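Local coordinates for protein hydrolase, putative (Plasmodium vivax, PDB 2B30) that probably acts as a magnesium-dependent phosphatase of the haloacid dehalogenase (HAD) superfamily, Cof-like branch, and holds a calcium ion in the crystal, at residues V18-L22 and Y291-V296; I27-D33 and Q242-D248; I101-Q105 and Y231-Y236; K260-A266 and A276-V282. All coordinates share one frame; numbering follows the deposited sequence.

Interaction 1: V18-L22 and Y291-V296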
loop_
_atom_site.group_PDB
_atom_site.type_symbol
_atom_site.label_atom_id
_atom_site.label_comp_id
_atom_site.label_asym_id
_atom_site.label_seq_id
_atom_site.Cartn_x
_atom_site.Cartn_y
_atom_site.Cartn_z
ATOM N N VAL A 18 -3.352 16.988 19.696
ATOM C CA VAL A 18 -3.607 17.271 18.297
ATOM C C VAL A 18 -2.654 18.335 17.809
ATOM O O VAL A 18 -1.949 18.141 16.815
ATOM C CB VAL A 18 -5.056 17.755 18.077
ATOM C CG1 VAL A 18 -5.267 18.233 16.636
ATOM C CG2 VAL A 18 -6.047 16.647 18.436
ATOM N N GLU A 19 -2.634 19.466 18.501
ATOM C CA GLU A 19 -1.738 20.539 18.102
ATOM C C GLU A 19 -0.278 20.141 18.350
ATOM O O GLU A 19 0.623 20.626 17.667
ATOM C CB GLU A 19 -2.124 21.877 18.740
ATOM C CG GLU A 19 -2.222 21.901 20.250
ATOM C CD GLU A 19 -2.879 23.181 20.762
ATOM O OE1 GLU A 19 -3.852 23.660 20.131
ATOM O OE2 GLU A 19 -2.425 23.709 21.798
ATOM N N GLU A 20 -0.052 19.228 19.292
ATOM C CA GLU A 20 1.262 18.622 19.466
ATOM C C GLU A 20 1.595 17.784 18.230
ATOM O O GLU A 20 2.637 17.971 17.600
ATOM C CB GLU A 20 1.294 17.761 20.731
ATOM N N ALA A 21 0.679 16.891 17.865
ATOM C CA ALA A 21 0.840 16.032 16.683
ATOM C C ALA A 21 1.082 16.778 15.351
ATOM O O ALA A 21 1.523 16.163 14.371
ATOM C CB ALA A 21 -0.376 15.107 16.546
ATOM N N LEU A 22 0.784 18.080 15.321
ATOM C CA LEU A 22 0.930 18.916 14.124
ATOM C C LEU A 22 2.146 19.849 14.175
ATOM O O LEU A 22 2.350 20.647 13.249
ATOM C CB LEU A 22 -0.331 19.777 13.947
ATOM C CG LEU A 22 -1.655 19.072 13.636
ATOM C CD1 LEU A 22 -2.831 20.009 13.849
ATOM C CD2 LEU A 22 -1.663 18.543 12.215
ATOM N N TYR A 291 -13.086 20.855 13.558
ATOM C CA TYR A 291 -12.150 20.890 14.689
ATOM C C TYR A 291 -10.688 20.764 14.269
ATOM O O TYR A 291 -9.839 21.524 14.731
ATOM C CB TYR A 291 -12.487 19.774 15.683
ATOM C CG TYR A 291 -11.500 19.633 16.828
ATOM C CD1 TYR A 291 -11.595 20.447 17.957
ATOM C CD2 TYR A 291 -10.485 18.678 16.790
ATOM C CE1 TYR A 291 -10.699 20.322 19.008
ATOM C CE2 TYR A 291 -9.589 18.541 17.842
ATOM C CZ TYR A 291 -9.697 19.373 18.946
ATOM O OH TYR A 291 -8.812 19.262 19.994
ATOM N N LEU A 292 -10.400 19.802 13.399
ATOM C CA LEU A 292 -9.034 19.555 12.959
ATOM C C LEU A 292 -8.534 20.662 12.035
ATOM O O LEU A 292 -7.421 21.149 12.205
ATOM C CB LEU A 292 -8.941 18.189 12.276
ATOM C CG LEU A 292 -7.610 17.694 11.704
ATOM C CD1 LEU A 292 -6.461 17.882 12.668
ATOM C CD2 LEU A 292 -7.741 16.230 11.323
ATOM N N LEU A 293 -9.352 21.079 11.074
ATOM C CA LEU A 293 -8.928 22.117 10.125
ATOM C C LEU A 293 -8.622 23.445 10.832
ATOM O O LEU A 293 -7.687 24.156 10.440
ATOM C CB LEU A 293 -9.973 22.338 9.019
ATOM C CG LEU A 293 -10.377 21.163 8.116
ATOM C CD1 LEU A 293 -10.937 21.682 6.796
ATOM C CD2 LEU A 293 -9.220 20.208 7.853
ATOM N N LYS A 294 -9.398 23.770 11.870
ATOM C CA LYS A 294 -9.149 24.968 12.673
ATOM C C LYS A 294 -7.746 24.918 13.298
ATOM O O LYS A 294 -7.010 25.910 13.280
ATOM C CB LYS A 294 -10.227 25.141 13.757
ATOM N N LYS A 295 -7.366 23.758 13.818
ATOM C CA LYS A 295 -6.035 23.601 14.414
ATOM C C LYS A 295 -4.921 23.608 13.362
ATOM O O LYS A 295 -3.792 24.031 13.644
ATOM C CB LYS A 295 -5.969 22.343 15.292
ATOM C CG LYS A 295 -6.962 22.383 16.463
ATOM C CD LYS A 295 -6.342 21.932 17.780
ATOM C CE LYS A 295 -7.206 22.303 18.992
ATOM N NZ LYS A 295 -7.181 23.767 19.331
ATOM N N VAL A 296 -5.244 23.159 12.148
ATOM C CA VAL A 296 -4.310 23.251 11.027
ATOM C C VAL A 296 -4.166 24.695 10.565
ATOM O O VAL A 296 -3.052 25.127 10.259
ATOM C CB VAL A 296 -4.727 22.357 9.832
ATOM C CG1 VAL A 296 -3.811 22.588 8.625
ATOM C CG2 VAL A 296 -4.686 20.890 10.230
#
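The short, weakly bonded helical turn of V18-L22 lies against one flank of the helix that runs through Y291-V296, E19 facing K295 with CA atoms 6.4 Å apart and L22 facing V296 with CA atoms 7.5 Å apart. V18 and L22 point at the longer helix and supply the apolar part. The two methyls of V18 divide the work. CG2 comes to the edge of the Y291 ring, near its plane, 4.1 Å from CE2, while CG1 meets the aliphatic part of K295 at CD (4.0 Å) and CD1 of L292 (4.2 Å). L22 uses one branch only: its CD1 touches both CG2 of V296, at 4.2 Å, and CB of K295, with CD1 of L292 a little farther off. K295 bends at chi2 (-135°), laying CD across V18 at about a right angle, and again at chi4, which turns NZ to E19. E19, its CG set between backbone N and carbonyl carbon (chi1 56°), sends an extended chain obliquely toward the lysine, and OE1 forms a long salt bridge with K295 NZ at 3.4 Å, its hydrogen bond weak, on the solvent side. Beneath, F263 of strand 261-264 touches V18, L22 and L292, and L244 of strand 243-247 meets L22, L292 and V296; the turn and helix 288-297 together thus pack on one face of the large sheet.

Interaction 2: I27-D33 and Q242-D248. With CA (calcium ion), chain E.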
loop_
_atom_site.group_PDB
_atom_site.type_symbol
_atom_site.label_atom_id
_atom_site.label_comp_id
_atom_site.label_asym_id
_atom_site.label_seq_id
_atom_site.Cartn_x
_atom_site.Cartn_y
_atom_site.Cartn_z
ATOM N N ILE A 27 1.482 21.816 5.858
ATOM C CA ILE A 27 0.417 21.135 5.129
ATOM C C ILE A 27 -0.064 21.919 3.913
ATOM O O ILE A 27 -0.379 23.107 4.012
ATOM C CB ILE A 27 -0.794 20.845 6.055
ATOM C CG1 ILE A 27 -0.411 19.795 7.101
ATOM C CG2 ILE A 27 -2.019 20.363 5.256
ATOM C CD1 ILE A 27 -1.299 19.820 8.332
ATOM N N LYS A 28 -0.135 21.221 2.777
ATOM C CA LYS A 28 -0.650 21.770 1.524
ATOM C C LYS A 28 -1.832 20.982 0.922
ATOM O O LYS A 28 -2.464 21.462 -0.028
ATOM C CB LYS A 28 0.502 21.884 0.513
ATOM C CG LYS A 28 1.462 22.991 0.886
ATOM C CD LYS A 28 2.710 23.029 0.028
ATOM C CE LYS A 28 3.673 24.138 0.508
ATOM N NZ LYS A 28 5.029 24.083 -0.144
ATOM N N LEU A 29 -2.136 19.799 1.475
ATOM C CA LEU A 29 -3.191 18.920 0.949
ATOM C C LEU A 29 -4.041 18.385 2.088
ATOM O O LEU A 29 -3.506 17.770 3.016
ATOM C CB LEU A 29 -2.582 17.727 0.210
ATOM C CG LEU A 29 -3.271 17.221 -1.067
ATOM C CD1 LEU A 29 -2.852 15.778 -1.355
ATOM C CD2 LEU A 29 -4.772 17.331 -1.040
ATOM N N LEU A 30 -5.356 18.611 2.020
ATOM C CA LEU A 30 -6.289 18.044 3.000
ATOM C C LEU A 30 -7.008 16.854 2.375
ATOM O O LEU A 30 -7.733 17.011 1.391
ATOM C CB LEU A 30 -7.310 19.086 3.478
ATOM C CG LEU A 30 -6.787 20.441 3.983
ATOM C CD1 LEU A 30 -7.948 21.335 4.449
ATOM C CD2 LEU A 30 -5.752 20.281 5.097
ATOM N N LEU A 31 -6.800 15.671 2.951
ATOM C CA LEU A 31 -7.421 14.441 2.485
ATOM C C LEU A 31 -8.458 13.977 3.504
ATOM O O LEU A 31 -8.117 13.489 4.574
ATOM C CB LEU A 31 -6.362 13.360 2.277
ATOM C CG LEU A 31 -5.230 13.667 1.285
ATOM C CD1 LEU A 31 -4.321 12.474 1.247
ATOM C CD2 LEU A 31 -5.711 14.022 -0.145
ATOM N N ILE A 32 -9.730 14.114 3.152
ATOM C CA ILE A 32 -10.821 13.994 4.102
ATOM C C ILE A 32 -11.700 12.826 3.721
ATOM O O ILE A 32 -12.213 12.777 2.601
ATOM C CB ILE A 32 -11.676 15.263 4.078
ATOM C CG1 ILE A 32 -10.783 16.501 4.230
ATOM C CG2 ILE A 32 -12.761 15.201 5.165
ATOM C CD1 ILE A 32 -11.554 17.822 4.203
ATOM N N ASP A 33 -11.884 11.887 4.642
ATOM C CA ASP A 33 -12.846 10.798 4.429
ATOM C C ASP A 33 -14.267 11.355 4.473
ATOM O O ASP A 33 -14.514 12.366 5.126
ATOM C CB ASP A 33 -12.666 9.713 5.487
ATOM C CG ASP A 33 -13.663 8.581 5.348
ATOM O OD1 ASP A 33 -13.909 8.089 4.220
ATOM O OD2 ASP A 33 -14.211 8.173 6.386
ATOM N N GLN A 242 3.624 16.929 3.535
ATOM C CA GLN A 242 2.653 18.008 3.331
ATOM C C GLN A 242 1.199 17.554 3.317
ATOM O O GLN A 242 0.306 18.351 3.069
ATOM C CB GLN A 242 2.964 18.718 2.022
ATOM C CG GLN A 242 4.336 19.341 2.012
ATOM C CD GLN A 242 4.752 19.787 0.643
ATOM O OE1 GLN A 242 4.495 19.104 -0.338
ATOM N NE2 GLN A 242 5.410 20.939 0.567
ATOM N N VAL A 243 0.959 16.283 3.604
ATOM C CA VAL A 243 -0.367 15.709 3.469
ATOM C C VAL A 243 -0.988 15.494 4.836
ATOM O O VAL A 243 -0.408 14.788 5.659
ATOM C CB VAL A 243 -0.285 14.356 2.728
ATOM C CG1 VAL A 243 -1.643 13.696 2.671
ATOM C CG2 VAL A 243 0.273 14.559 1.324
ATOM N N LEU A 244 -2.156 16.096 5.075
ATOM C CA LEU A 244 -2.938 15.805 6.273
ATOM C C LEU A 244 -4.189 15.020 5.916
ATOM O O LEU A 244 -4.957 15.422 5.042
ATOM C CB LEU A 244 -3.345 17.072 7.026
ATOM C CG LEU A 244 -4.337 16.828 8.190
ATOM C CD1 LEU A 244 -3.853 17.477 9.455
ATOM C CD2 LEU A 244 -5.747 17.281 7.857
ATOM N N VAL A 245 -4.413 13.934 6.650
ATOM C CA VAL A 245 -5.461 12.974 6.329
ATOM C C VAL A 245 -6.272 12.612 7.582
ATOM O O VAL A 245 -5.732 12.592 8.693
ATOM C CB VAL A 245 -4.853 11.706 5.665
ATOM C CG1 VAL A 245 -3.956 10.961 6.618
ATOM C CG2 VAL A 245 -5.937 10.784 5.149
ATOM N N VAL A 246 -7.562 12.339 7.390
ATOM C CA VAL A 246 -8.454 12.009 8.493
ATOM C C VAL A 246 -9.492 10.956 8.055
ATOM O O VAL A 246 -10.019 11.019 6.946
ATOM C CB VAL A 246 -9.100 13.314 9.114
ATOM C CG1 VAL A 246 -9.951 14.054 8.112
ATOM C CG2 VAL A 246 -9.909 12.990 10.364
ATOM N N GLY A 247 -9.767 9.979 8.920
ATOM C CA GLY A 247 -10.636 8.855 8.557
ATOM C C GLY A 247 -11.150 8.044 9.736
ATOM O O GLY A 247 -10.986 8.446 10.889
ATOM N N ASP A 248 -11.771 6.899 9.455
ATOM C CA ASP A 248 -12.517 6.193 10.490
ATOM C C ASP A 248 -12.604 4.674 10.384
ATOM O O ASP A 248 -12.814 4.013 11.404
ATOM C CB ASP A 248 -13.945 6.746 10.550
ATOM C CG ASP A 248 -14.783 6.309 9.375
ATOM O OD1 ASP A 248 -14.419 6.638 8.233
ATOM O OD2 ASP A 248 -15.803 5.626 9.585
HETATM CA CA CA E . -15.509 6.438 5.887
#
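The carboxylates of D33 and D248 meet around the calcium ion, their planes only 19° apart although the two side chains cross at about a right angle. D33 binds the metal with both oxygens, OD2 closely at 2.2 Å and OD1 loosely at 2.8 Å from the calcium, whereas D248 gives OD1 alone, 2.6 Å from it. CG of D33 stands anti to its backbone N (chi1 178°), which carries the carboxylate to the ion; T37 OG1 also bonds to OD2, and the backbone O of D35 completes the protein ligands. Both aspartates sit at the C-terminal ends of neighbouring parallel strands in the Rossmann-like core of the HAD fold, where D33 and D35 form the DxD motif of the family. Behind the metal the strands run 10° from parallel, bonded in alternation: L31 N to L244 O at 2.8 Å, L244 N to L29 O at 3.0 Å, then V246 N to L31 O and D33 N to V246 O. At the start, Q242 O accepts two donors, K28 N at 2.9 Å and L29 N at 3.3 Å. One face carries L30, I32, L244 and V246, joined by I27, whose CD1 lies 3.6 Å from L244 CD1; helix 288-297 covers it. On the opposite face L31 touches V243 through CD1 and V245 through CB.

Interaction 3: I101-Q105 and Y231-Y236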
loop_
_atom_site.group_PDB
_atom_site.type_symbol
_atom_site.label_atom_id
_atom_site.label_comp_id
_atom_site.label_asym_id
_atom_site.label_seq_id
_atom_site.Cartn_x
_atom_site.Cartn_y
_atom_site.Cartn_z
ATOM N N ILE A 101 -11.018 5.401 -9.003
ATOM C CA ILE A 101 -11.305 6.575 -9.830
ATOM C C ILE A 101 -10.704 7.824 -9.191
ATOM O O ILE A 101 -10.965 8.110 -8.028
ATOM C CB ILE A 101 -12.825 6.787 -10.077
ATOM C CG1 ILE A 101 -13.395 5.616 -10.859
ATOM C CG2 ILE A 101 -13.081 8.082 -10.876
ATOM C CD1 ILE A 101 -14.908 5.639 -10.981
ATOM N N VAL A 102 -9.921 8.570 -9.969
ATOM C CA VAL A 102 -9.227 9.759 -9.464
ATOM C C VAL A 102 -9.345 10.926 -10.441
ATOM O O VAL A 102 -9.066 10.765 -11.630
ATOM C CB VAL A 102 -7.731 9.468 -9.228
ATOM C CG1 VAL A 102 -7.036 10.690 -8.648
ATOM C CG2 VAL A 102 -7.555 8.272 -8.317
ATOM N N TYR A 103 -9.755 12.089 -9.936
ATOM C CA TYR A 103 -9.859 13.303 -10.743
ATOM C C TYR A 103 -8.882 14.358 -10.258
ATOM O O TYR A 103 -8.716 14.545 -9.045
ATOM C CB TYR A 103 -11.265 13.879 -10.673
ATOM C CG TYR A 103 -12.318 12.969 -11.244
ATOM C CD1 TYR A 103 -12.359 12.683 -12.599
ATOM C CD2 TYR A 103 -13.282 12.400 -10.429
ATOM C CE1 TYR A 103 -13.332 11.841 -13.122
ATOM C CE2 TYR A 103 -14.259 11.560 -10.945
ATOM C CZ TYR A 103 -14.277 11.291 -12.282
ATOM O OH TYR A 103 -15.234 10.461 -12.772
ATOM N N ASP A 104 -8.230 15.049 -11.190
ATOM C CA ASP A 104 -7.394 16.191 -10.802
ATOM C C ASP A 104 -8.292 17.409 -10.591
ATOM O O ASP A 104 -9.509 17.331 -10.802
ATOM C CB ASP A 104 -6.218 16.450 -11.780
ATOM C CG ASP A 104 -6.642 17.021 -13.142
ATOM O OD1 ASP A 104 -7.837 17.210 -13.458
ATOM O OD2 ASP A 104 -5.723 17.278 -13.930
ATOM N N GLN A 105 -7.696 18.515 -10.158
ATOM C CA GLN A 105 -8.454 19.722 -9.820
ATOM C C GLN A 105 -9.342 20.223 -10.979
ATOM O O GLN A 105 -10.416 20.783 -10.755
ATOM C CB GLN A 105 -7.473 20.810 -9.396
ATOM C CG GLN A 105 -8.088 22.075 -8.872
ATOM C CD GLN A 105 -7.090 22.839 -8.058
ATOM O OE1 GLN A 105 -5.953 23.044 -8.487
ATOM N NE2 GLN A 105 -7.490 23.247 -6.861
ATOM N N TYR A 231 -1.498 9.236 -7.062
ATOM C CA TYR A 231 -1.636 9.924 -8.351
ATOM C C TYR A 231 -1.674 11.431 -8.171
ATOM O O TYR A 231 -1.060 12.159 -8.961
ATOM C CB TYR A 231 -2.874 9.452 -9.134
ATOM C CG TYR A 231 -2.623 8.146 -9.841
ATOM C CD1 TYR A 231 -2.337 8.107 -11.201
ATOM C CD2 TYR A 231 -2.628 6.951 -9.133
ATOM C CE1 TYR A 231 -2.077 6.916 -11.831
ATOM C CE2 TYR A 231 -2.376 5.762 -9.755
ATOM C CZ TYR A 231 -2.098 5.743 -11.103
ATOM O OH TYR A 231 -1.854 4.527 -11.698
ATOM N N LEU A 232 -2.385 11.893 -7.136
ATOM C CA LEU A 232 -2.487 13.329 -6.831
ATOM C C LEU A 232 -1.172 13.890 -6.305
ATOM O O LEU A 232 -0.787 15.011 -6.635
ATOM C CB LEU A 232 -3.597 13.595 -5.819
ATOM C CG LEU A 232 -5.030 13.409 -6.316
ATOM C CD1 LEU A 232 -6.016 13.762 -5.199
ATOM C CD2 LEU A 232 -5.293 14.252 -7.558
ATOM N N LEU A 233 -0.472 13.099 -5.503
ATOM C CA LEU A 233 0.840 13.509 -5.002
ATOM C C LEU A 233 1.829 13.691 -6.155
ATOM O O LEU A 233 2.569 14.672 -6.189
ATOM C CB LEU A 233 1.382 12.487 -3.999
ATOM C CG LEU A 233 0.467 12.121 -2.827
ATOM C CD1 LEU A 233 1.224 11.264 -1.839
ATOM C CD2 LEU A 233 -0.117 13.347 -2.144
ATOM N N LYS A 234 1.826 12.739 -7.085
ATOM C CA LYS A 234 2.715 12.772 -8.240
ATOM C C LYS A 234 2.327 13.889 -9.200
ATOM O O LYS A 234 3.190 14.628 -9.675
ATOM C CB LYS A 234 2.714 11.421 -8.967
ATOM C CG LYS A 234 3.513 10.342 -8.246
ATOM C CD LYS A 234 5.000 10.420 -8.582
ATOM C CE LYS A 234 5.310 9.683 -9.882
ATOM N NZ LYS A 234 6.698 9.911 -10.379
ATOM N N HIS A 235 1.028 14.014 -9.467
ATOM C CA HIS A 235 0.530 15.008 -10.418
ATOM C C HIS A 235 0.879 16.440 -9.978
ATOM O O HIS A 235 1.201 17.284 -10.819
ATOM C CB HIS A 235 -0.984 14.853 -10.614
ATOM C CG HIS A 235 -1.528 15.597 -11.799
ATOM N ND1 HIS A 235 -1.294 15.203 -13.099
ATOM C CD2 HIS A 235 -2.314 16.698 -11.876
ATOM C CE1 HIS A 235 -1.897 16.039 -13.927
ATOM N NE2 HIS A 235 -2.524 16.955 -13.209
ATOM N N TYR A 236 0.828 16.692 -8.671
ATOM C CA TYR A 236 1.050 18.020 -8.130
ATOM C C TYR A 236 2.336 18.105 -7.325
ATOM O O TYR A 236 2.548 19.065 -6.611
ATOM C CB TYR A 236 -0.129 18.423 -7.239
ATOM C CG TYR A 236 -1.401 18.636 -7.998
ATOM C CD1 TYR A 236 -1.559 19.752 -8.818
ATOM C CD2 TYR A 236 -2.456 17.736 -7.903
ATOM C CE1 TYR A 236 -2.734 19.962 -9.524
ATOM C CE2 TYR A 236 -3.642 17.945 -8.608
ATOM C CZ TYR A 236 -3.767 19.055 -9.409
ATOM O OH TYR A 236 -4.918 19.261 -10.111
#
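CG of Y236 stands anti to the carbonyl carbon (chi1 -68°), aiming the ring at the chain of D104 and Q105, while H235 turns its CG anti to the backbone N (chi1 -166°) and brings its imidazole obliquely to the carboxylate of D104. The phenol oxygen of Y236 accepts the backbone N-H of Q105 at 2.9 Å, N to OH, and that N lies at the edge of the ring, near its plane. The same oxygen is close to CB of Q105 and to CB of D104, so the tyrosine end fits against the bend where the strand gives way to a turn. H235 is placed by its neighbour as well: its CD2 lies 3.7 Å above one face of the Y236 ring, toward the rim, and Y236 CE2 lies at the imidazole edge. NE2 of H235 comes to 3.3 Å from OD2 of D104. The other oxygen, OD1, bonds to Y108 N, which holds the carboxylate in the turn. Farther in, the contact becomes apolar. V102 points to the helix, its CG1 4.1 Å from CG of L232, and CD2 of L232 reaches O of Y103 at 3.7 Å. Y231 adds only its CB, since its ring leads away to bond K234 of the second subunit through OH. The segment 231-235 crosses strand 101-103 at -30° with axes 9.9 Å apart; helix 225-235, to which it belongs, lies on one face of the large sheet, and L232 also packs on strands 94-96, 109-112 and 63-67.

Interaction 4: K260-A266 and A276-V282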
loop_
_atom_site.group_PDB
_atom_site.type_symbol
_atom_site.label_atom_id
_atom_site.label_comp_id
_atom_site.label_asym_id
_atom_site.label_seq_id
_atom_site.Cartn_x
_atom_site.Cartn_y
_atom_site.Cartn_z
ATOM N N LYS A 260 1.925 11.048 7.836
ATOM C CA LYS A 260 2.457 11.505 9.118
ATOM C C LYS A 260 1.407 12.246 9.905
ATOM O O LYS A 260 1.242 12.001 11.092
ATOM C CB LYS A 260 3.675 12.425 8.927
ATOM C CG LYS A 260 4.358 12.841 10.248
ATOM C CD LYS A 260 5.364 13.959 10.046
ATOM C CE LYS A 260 6.646 13.460 9.463
ATOM N NZ LYS A 260 7.497 14.549 8.915
ATOM N N TYR A 261 0.717 13.172 9.255
ATOM C CA TYR A 261 -0.317 13.943 9.928
ATOM C C TYR A 261 -1.663 13.286 9.678
ATOM O O TYR A 261 -2.525 13.850 8.998
ATOM C CB TYR A 261 -0.276 15.410 9.485
ATOM C CG TYR A 261 1.094 15.981 9.720
ATOM C CD1 TYR A 261 1.572 16.174 11.008
ATOM C CD2 TYR A 261 1.940 16.267 8.664
ATOM C CE1 TYR A 261 2.851 16.659 11.233
ATOM C CE2 TYR A 261 3.211 16.758 8.879
ATOM C CZ TYR A 261 3.665 16.948 10.155
ATOM O OH TYR A 261 4.945 17.430 10.339
ATOM N N SER A 262 -1.814 12.085 10.243
ATOM C CA SER A 262 -3.004 11.269 10.051
ATOM C C SER A 262 -3.811 11.231 11.327
ATOM O O SER A 262 -3.277 11.017 12.428
ATOM C CB SER A 262 -2.647 9.845 9.602
ATOM O OG SER A 262 -1.972 9.114 10.613
ATOM N N PHE A 263 -5.110 11.437 11.174
ATOM C CA PHE A 263 -5.987 11.595 12.316
ATOM C C PHE A 263 -7.210 10.712 12.193
ATOM O O PHE A 263 -7.848 10.678 11.141
ATOM C CB PHE A 263 -6.386 13.062 12.435
ATOM C CG PHE A 263 -5.242 13.956 12.803
ATOM C CD1 PHE A 263 -4.928 14.191 14.132
ATOM C CD2 PHE A 263 -4.456 14.535 11.824
ATOM C CE1 PHE A 263 -3.854 15.006 14.474
ATOM C CE2 PHE A 263 -3.387 15.346 12.161
ATOM C CZ PHE A 263 -3.085 15.577 13.490
ATOM N N ALA A 264 -7.528 9.989 13.267
ATOM C CA ALA A 264 -8.759 9.195 13.321
ATOM C C ALA A 264 -9.790 9.886 14.199
ATOM O O ALA A 264 -9.483 10.326 15.298
ATOM C CB ALA A 264 -8.482 7.808 13.832
ATOM N N VAL A 265 -11.017 9.993 13.702
ATOM C CA VAL A 265 -12.103 10.575 14.490
ATOM C C VAL A 265 -12.359 9.749 15.750
ATOM O O VAL A 265 -12.054 8.556 15.797
ATOM C CB VAL A 265 -13.426 10.694 13.682
ATOM C CG1 VAL A 265 -13.417 11.922 12.797
ATOM C CG2 VAL A 265 -13.691 9.436 12.850
ATOM N N ALA A 266 -12.919 10.403 16.765
ATOM C CA ALA A 266 -13.305 9.747 18.022
ATOM C C ALA A 266 -14.150 8.499 17.789
ATOM O O ALA A 266 -14.012 7.501 18.512
ATOM C CB ALA A 266 -14.069 10.715 18.889
ATOM N N ALA A 276 -3.594 5.362 12.756
ATOM C CA ALA A 276 -3.423 6.808 12.688
ATOM C C ALA A 276 -2.404 7.272 13.716
ATOM O O ALA A 276 -2.068 6.534 14.627
ATOM C CB ALA A 276 -4.759 7.504 12.920
ATOM N N LYS A 277 -1.917 8.497 13.564
ATOM C CA LYS A 277 -0.944 9.063 14.503
ATOM C C LYS A 277 -1.652 9.465 15.779
ATOM O O LYS A 277 -1.129 9.306 16.888
ATOM C CB LYS A 277 -0.273 10.305 13.913
ATOM C CG LYS A 277 1.001 10.753 14.632
ATOM C CD LYS A 277 1.306 12.225 14.337
ATOM C CE LYS A 277 2.793 12.495 14.088
ATOM N NZ LYS A 277 3.047 13.944 13.749
ATOM N N CYS A 278 -2.863 9.983 15.604
ATOM C CA CYS A 278 -3.537 10.675 16.663
ATOM C C CYS A 278 -5.048 10.537 16.533
ATOM O O CYS A 278 -5.609 10.745 15.456
ATOM C CB CYS A 278 -3.121 12.131 16.587
ATOM S SG CYS A 278 -3.715 13.136 17.907
ATOM N N VAL A 279 -5.694 10.168 17.636
ATOM C CA VAL A 279 -7.141 10.055 17.697
ATOM C C VAL A 279 -7.694 11.407 18.118
ATOM O O VAL A 279 -7.240 11.986 19.111
ATOM C CB VAL A 279 -7.589 8.999 18.734
ATOM C CG1 VAL A 279 -9.132 8.867 18.743
ATOM C CG2 VAL A 279 -6.928 7.657 18.465
ATOM N N LEU A 280 -8.675 11.911 17.387
ATOM C CA LEU A 280 -9.260 13.203 17.741
ATOM C C LEU A 280 -10.112 13.076 19.012
ATOM O O LEU A 280 -10.721 12.042 19.263
ATOM C CB LEU A 280 -10.080 13.769 16.574
ATOM C CG LEU A 280 -9.285 14.184 15.322
ATOM C CD1 LEU A 280 -10.213 14.425 14.146
ATOM C CD2 LEU A 280 -8.451 15.426 15.565
ATOM N N PRO A 281 -10.153 14.128 19.834
ATOM C CA PRO A 281 -11.003 14.071 21.017
ATOM C C PRO A 281 -12.477 14.287 20.689
ATOM O O PRO A 281 -13.322 14.226 21.580
ATOM C CB PRO A 281 -10.482 15.234 21.858
ATOM C CG PRO A 281 -10.027 16.221 20.870
ATOM C CD PRO A 281 -9.438 15.416 19.740
ATOM N N VAL A 282 -12.785 14.530 19.421
ATOM C CA VAL A 282 -14.124 14.906 19.026
ATOM C C VAL A 282 -14.590 13.960 17.906
ATOM O O VAL A 282 -13.773 13.434 17.148
ATOM C CB VAL A 282 -14.125 16.413 18.636
ATOM C CG1 VAL A 282 -13.560 16.625 17.235
ATOM C CG2 VAL A 282 -15.498 17.022 18.761
#
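The backbone N-H of K277 is shared by two oxygens of S262, lying 3.0 Å from OG and 3.1 Å from O. K277 N stands above the plane of the S262 carbonyl rather than on a lone pair; C278 N adds a weak bond to the same O. S262 OG also bonds to L256 O. From here the strands run parallel, A264 N binding C278 O at 3.0 Å and L280 N binding A264 O at 2.7 Å, nearly straight (171°). Past the strands A266 N is held by V282 O. On one face the F263 ring meets C278, CE1 lying 3.6 Å from CB and SG standing obliquely 5.0 Å from the ring centroid, while L280 CD2 approaches CD1 of the same ring. On the other, CB of A264 abuts CB of A276. K277 lies beside K260 and runs its CD and CE past K260 O; K277 NZ bonds A21 O, and K260 NZ makes a salt bridge with D241. Together with helix 270-275 these strands form a beta-alpha-beta crossover at one edge of the large sheet: strand 243-247 flanks 261-264, V18 and A21 pack over L280 and C278, and K203 of the second subunit bonds A276 O.

How the interactions relate
Interaction 1 starts at the N-terminal turn and closes only near the C terminus, so its loop encloses all the others. Interaction 2 opens next, inside it, and joins strand 29-33, in the middle of the large sheet, to strand 243-247. Interaction 3 nests within that loop, fixing helix 225-235 to strand 101-103 toward the other edge of the sheet, with L233 of the helix touching V243 and L29. Interaction 4 follows interaction 2 in series as a short loop; none cross. Interactions 2 and 4 are continuous through hydrogen bonds of V245 with Y261 and F263, and interaction 1 packs over both through L22, while interactions 3 and 4 both reach the second subunit.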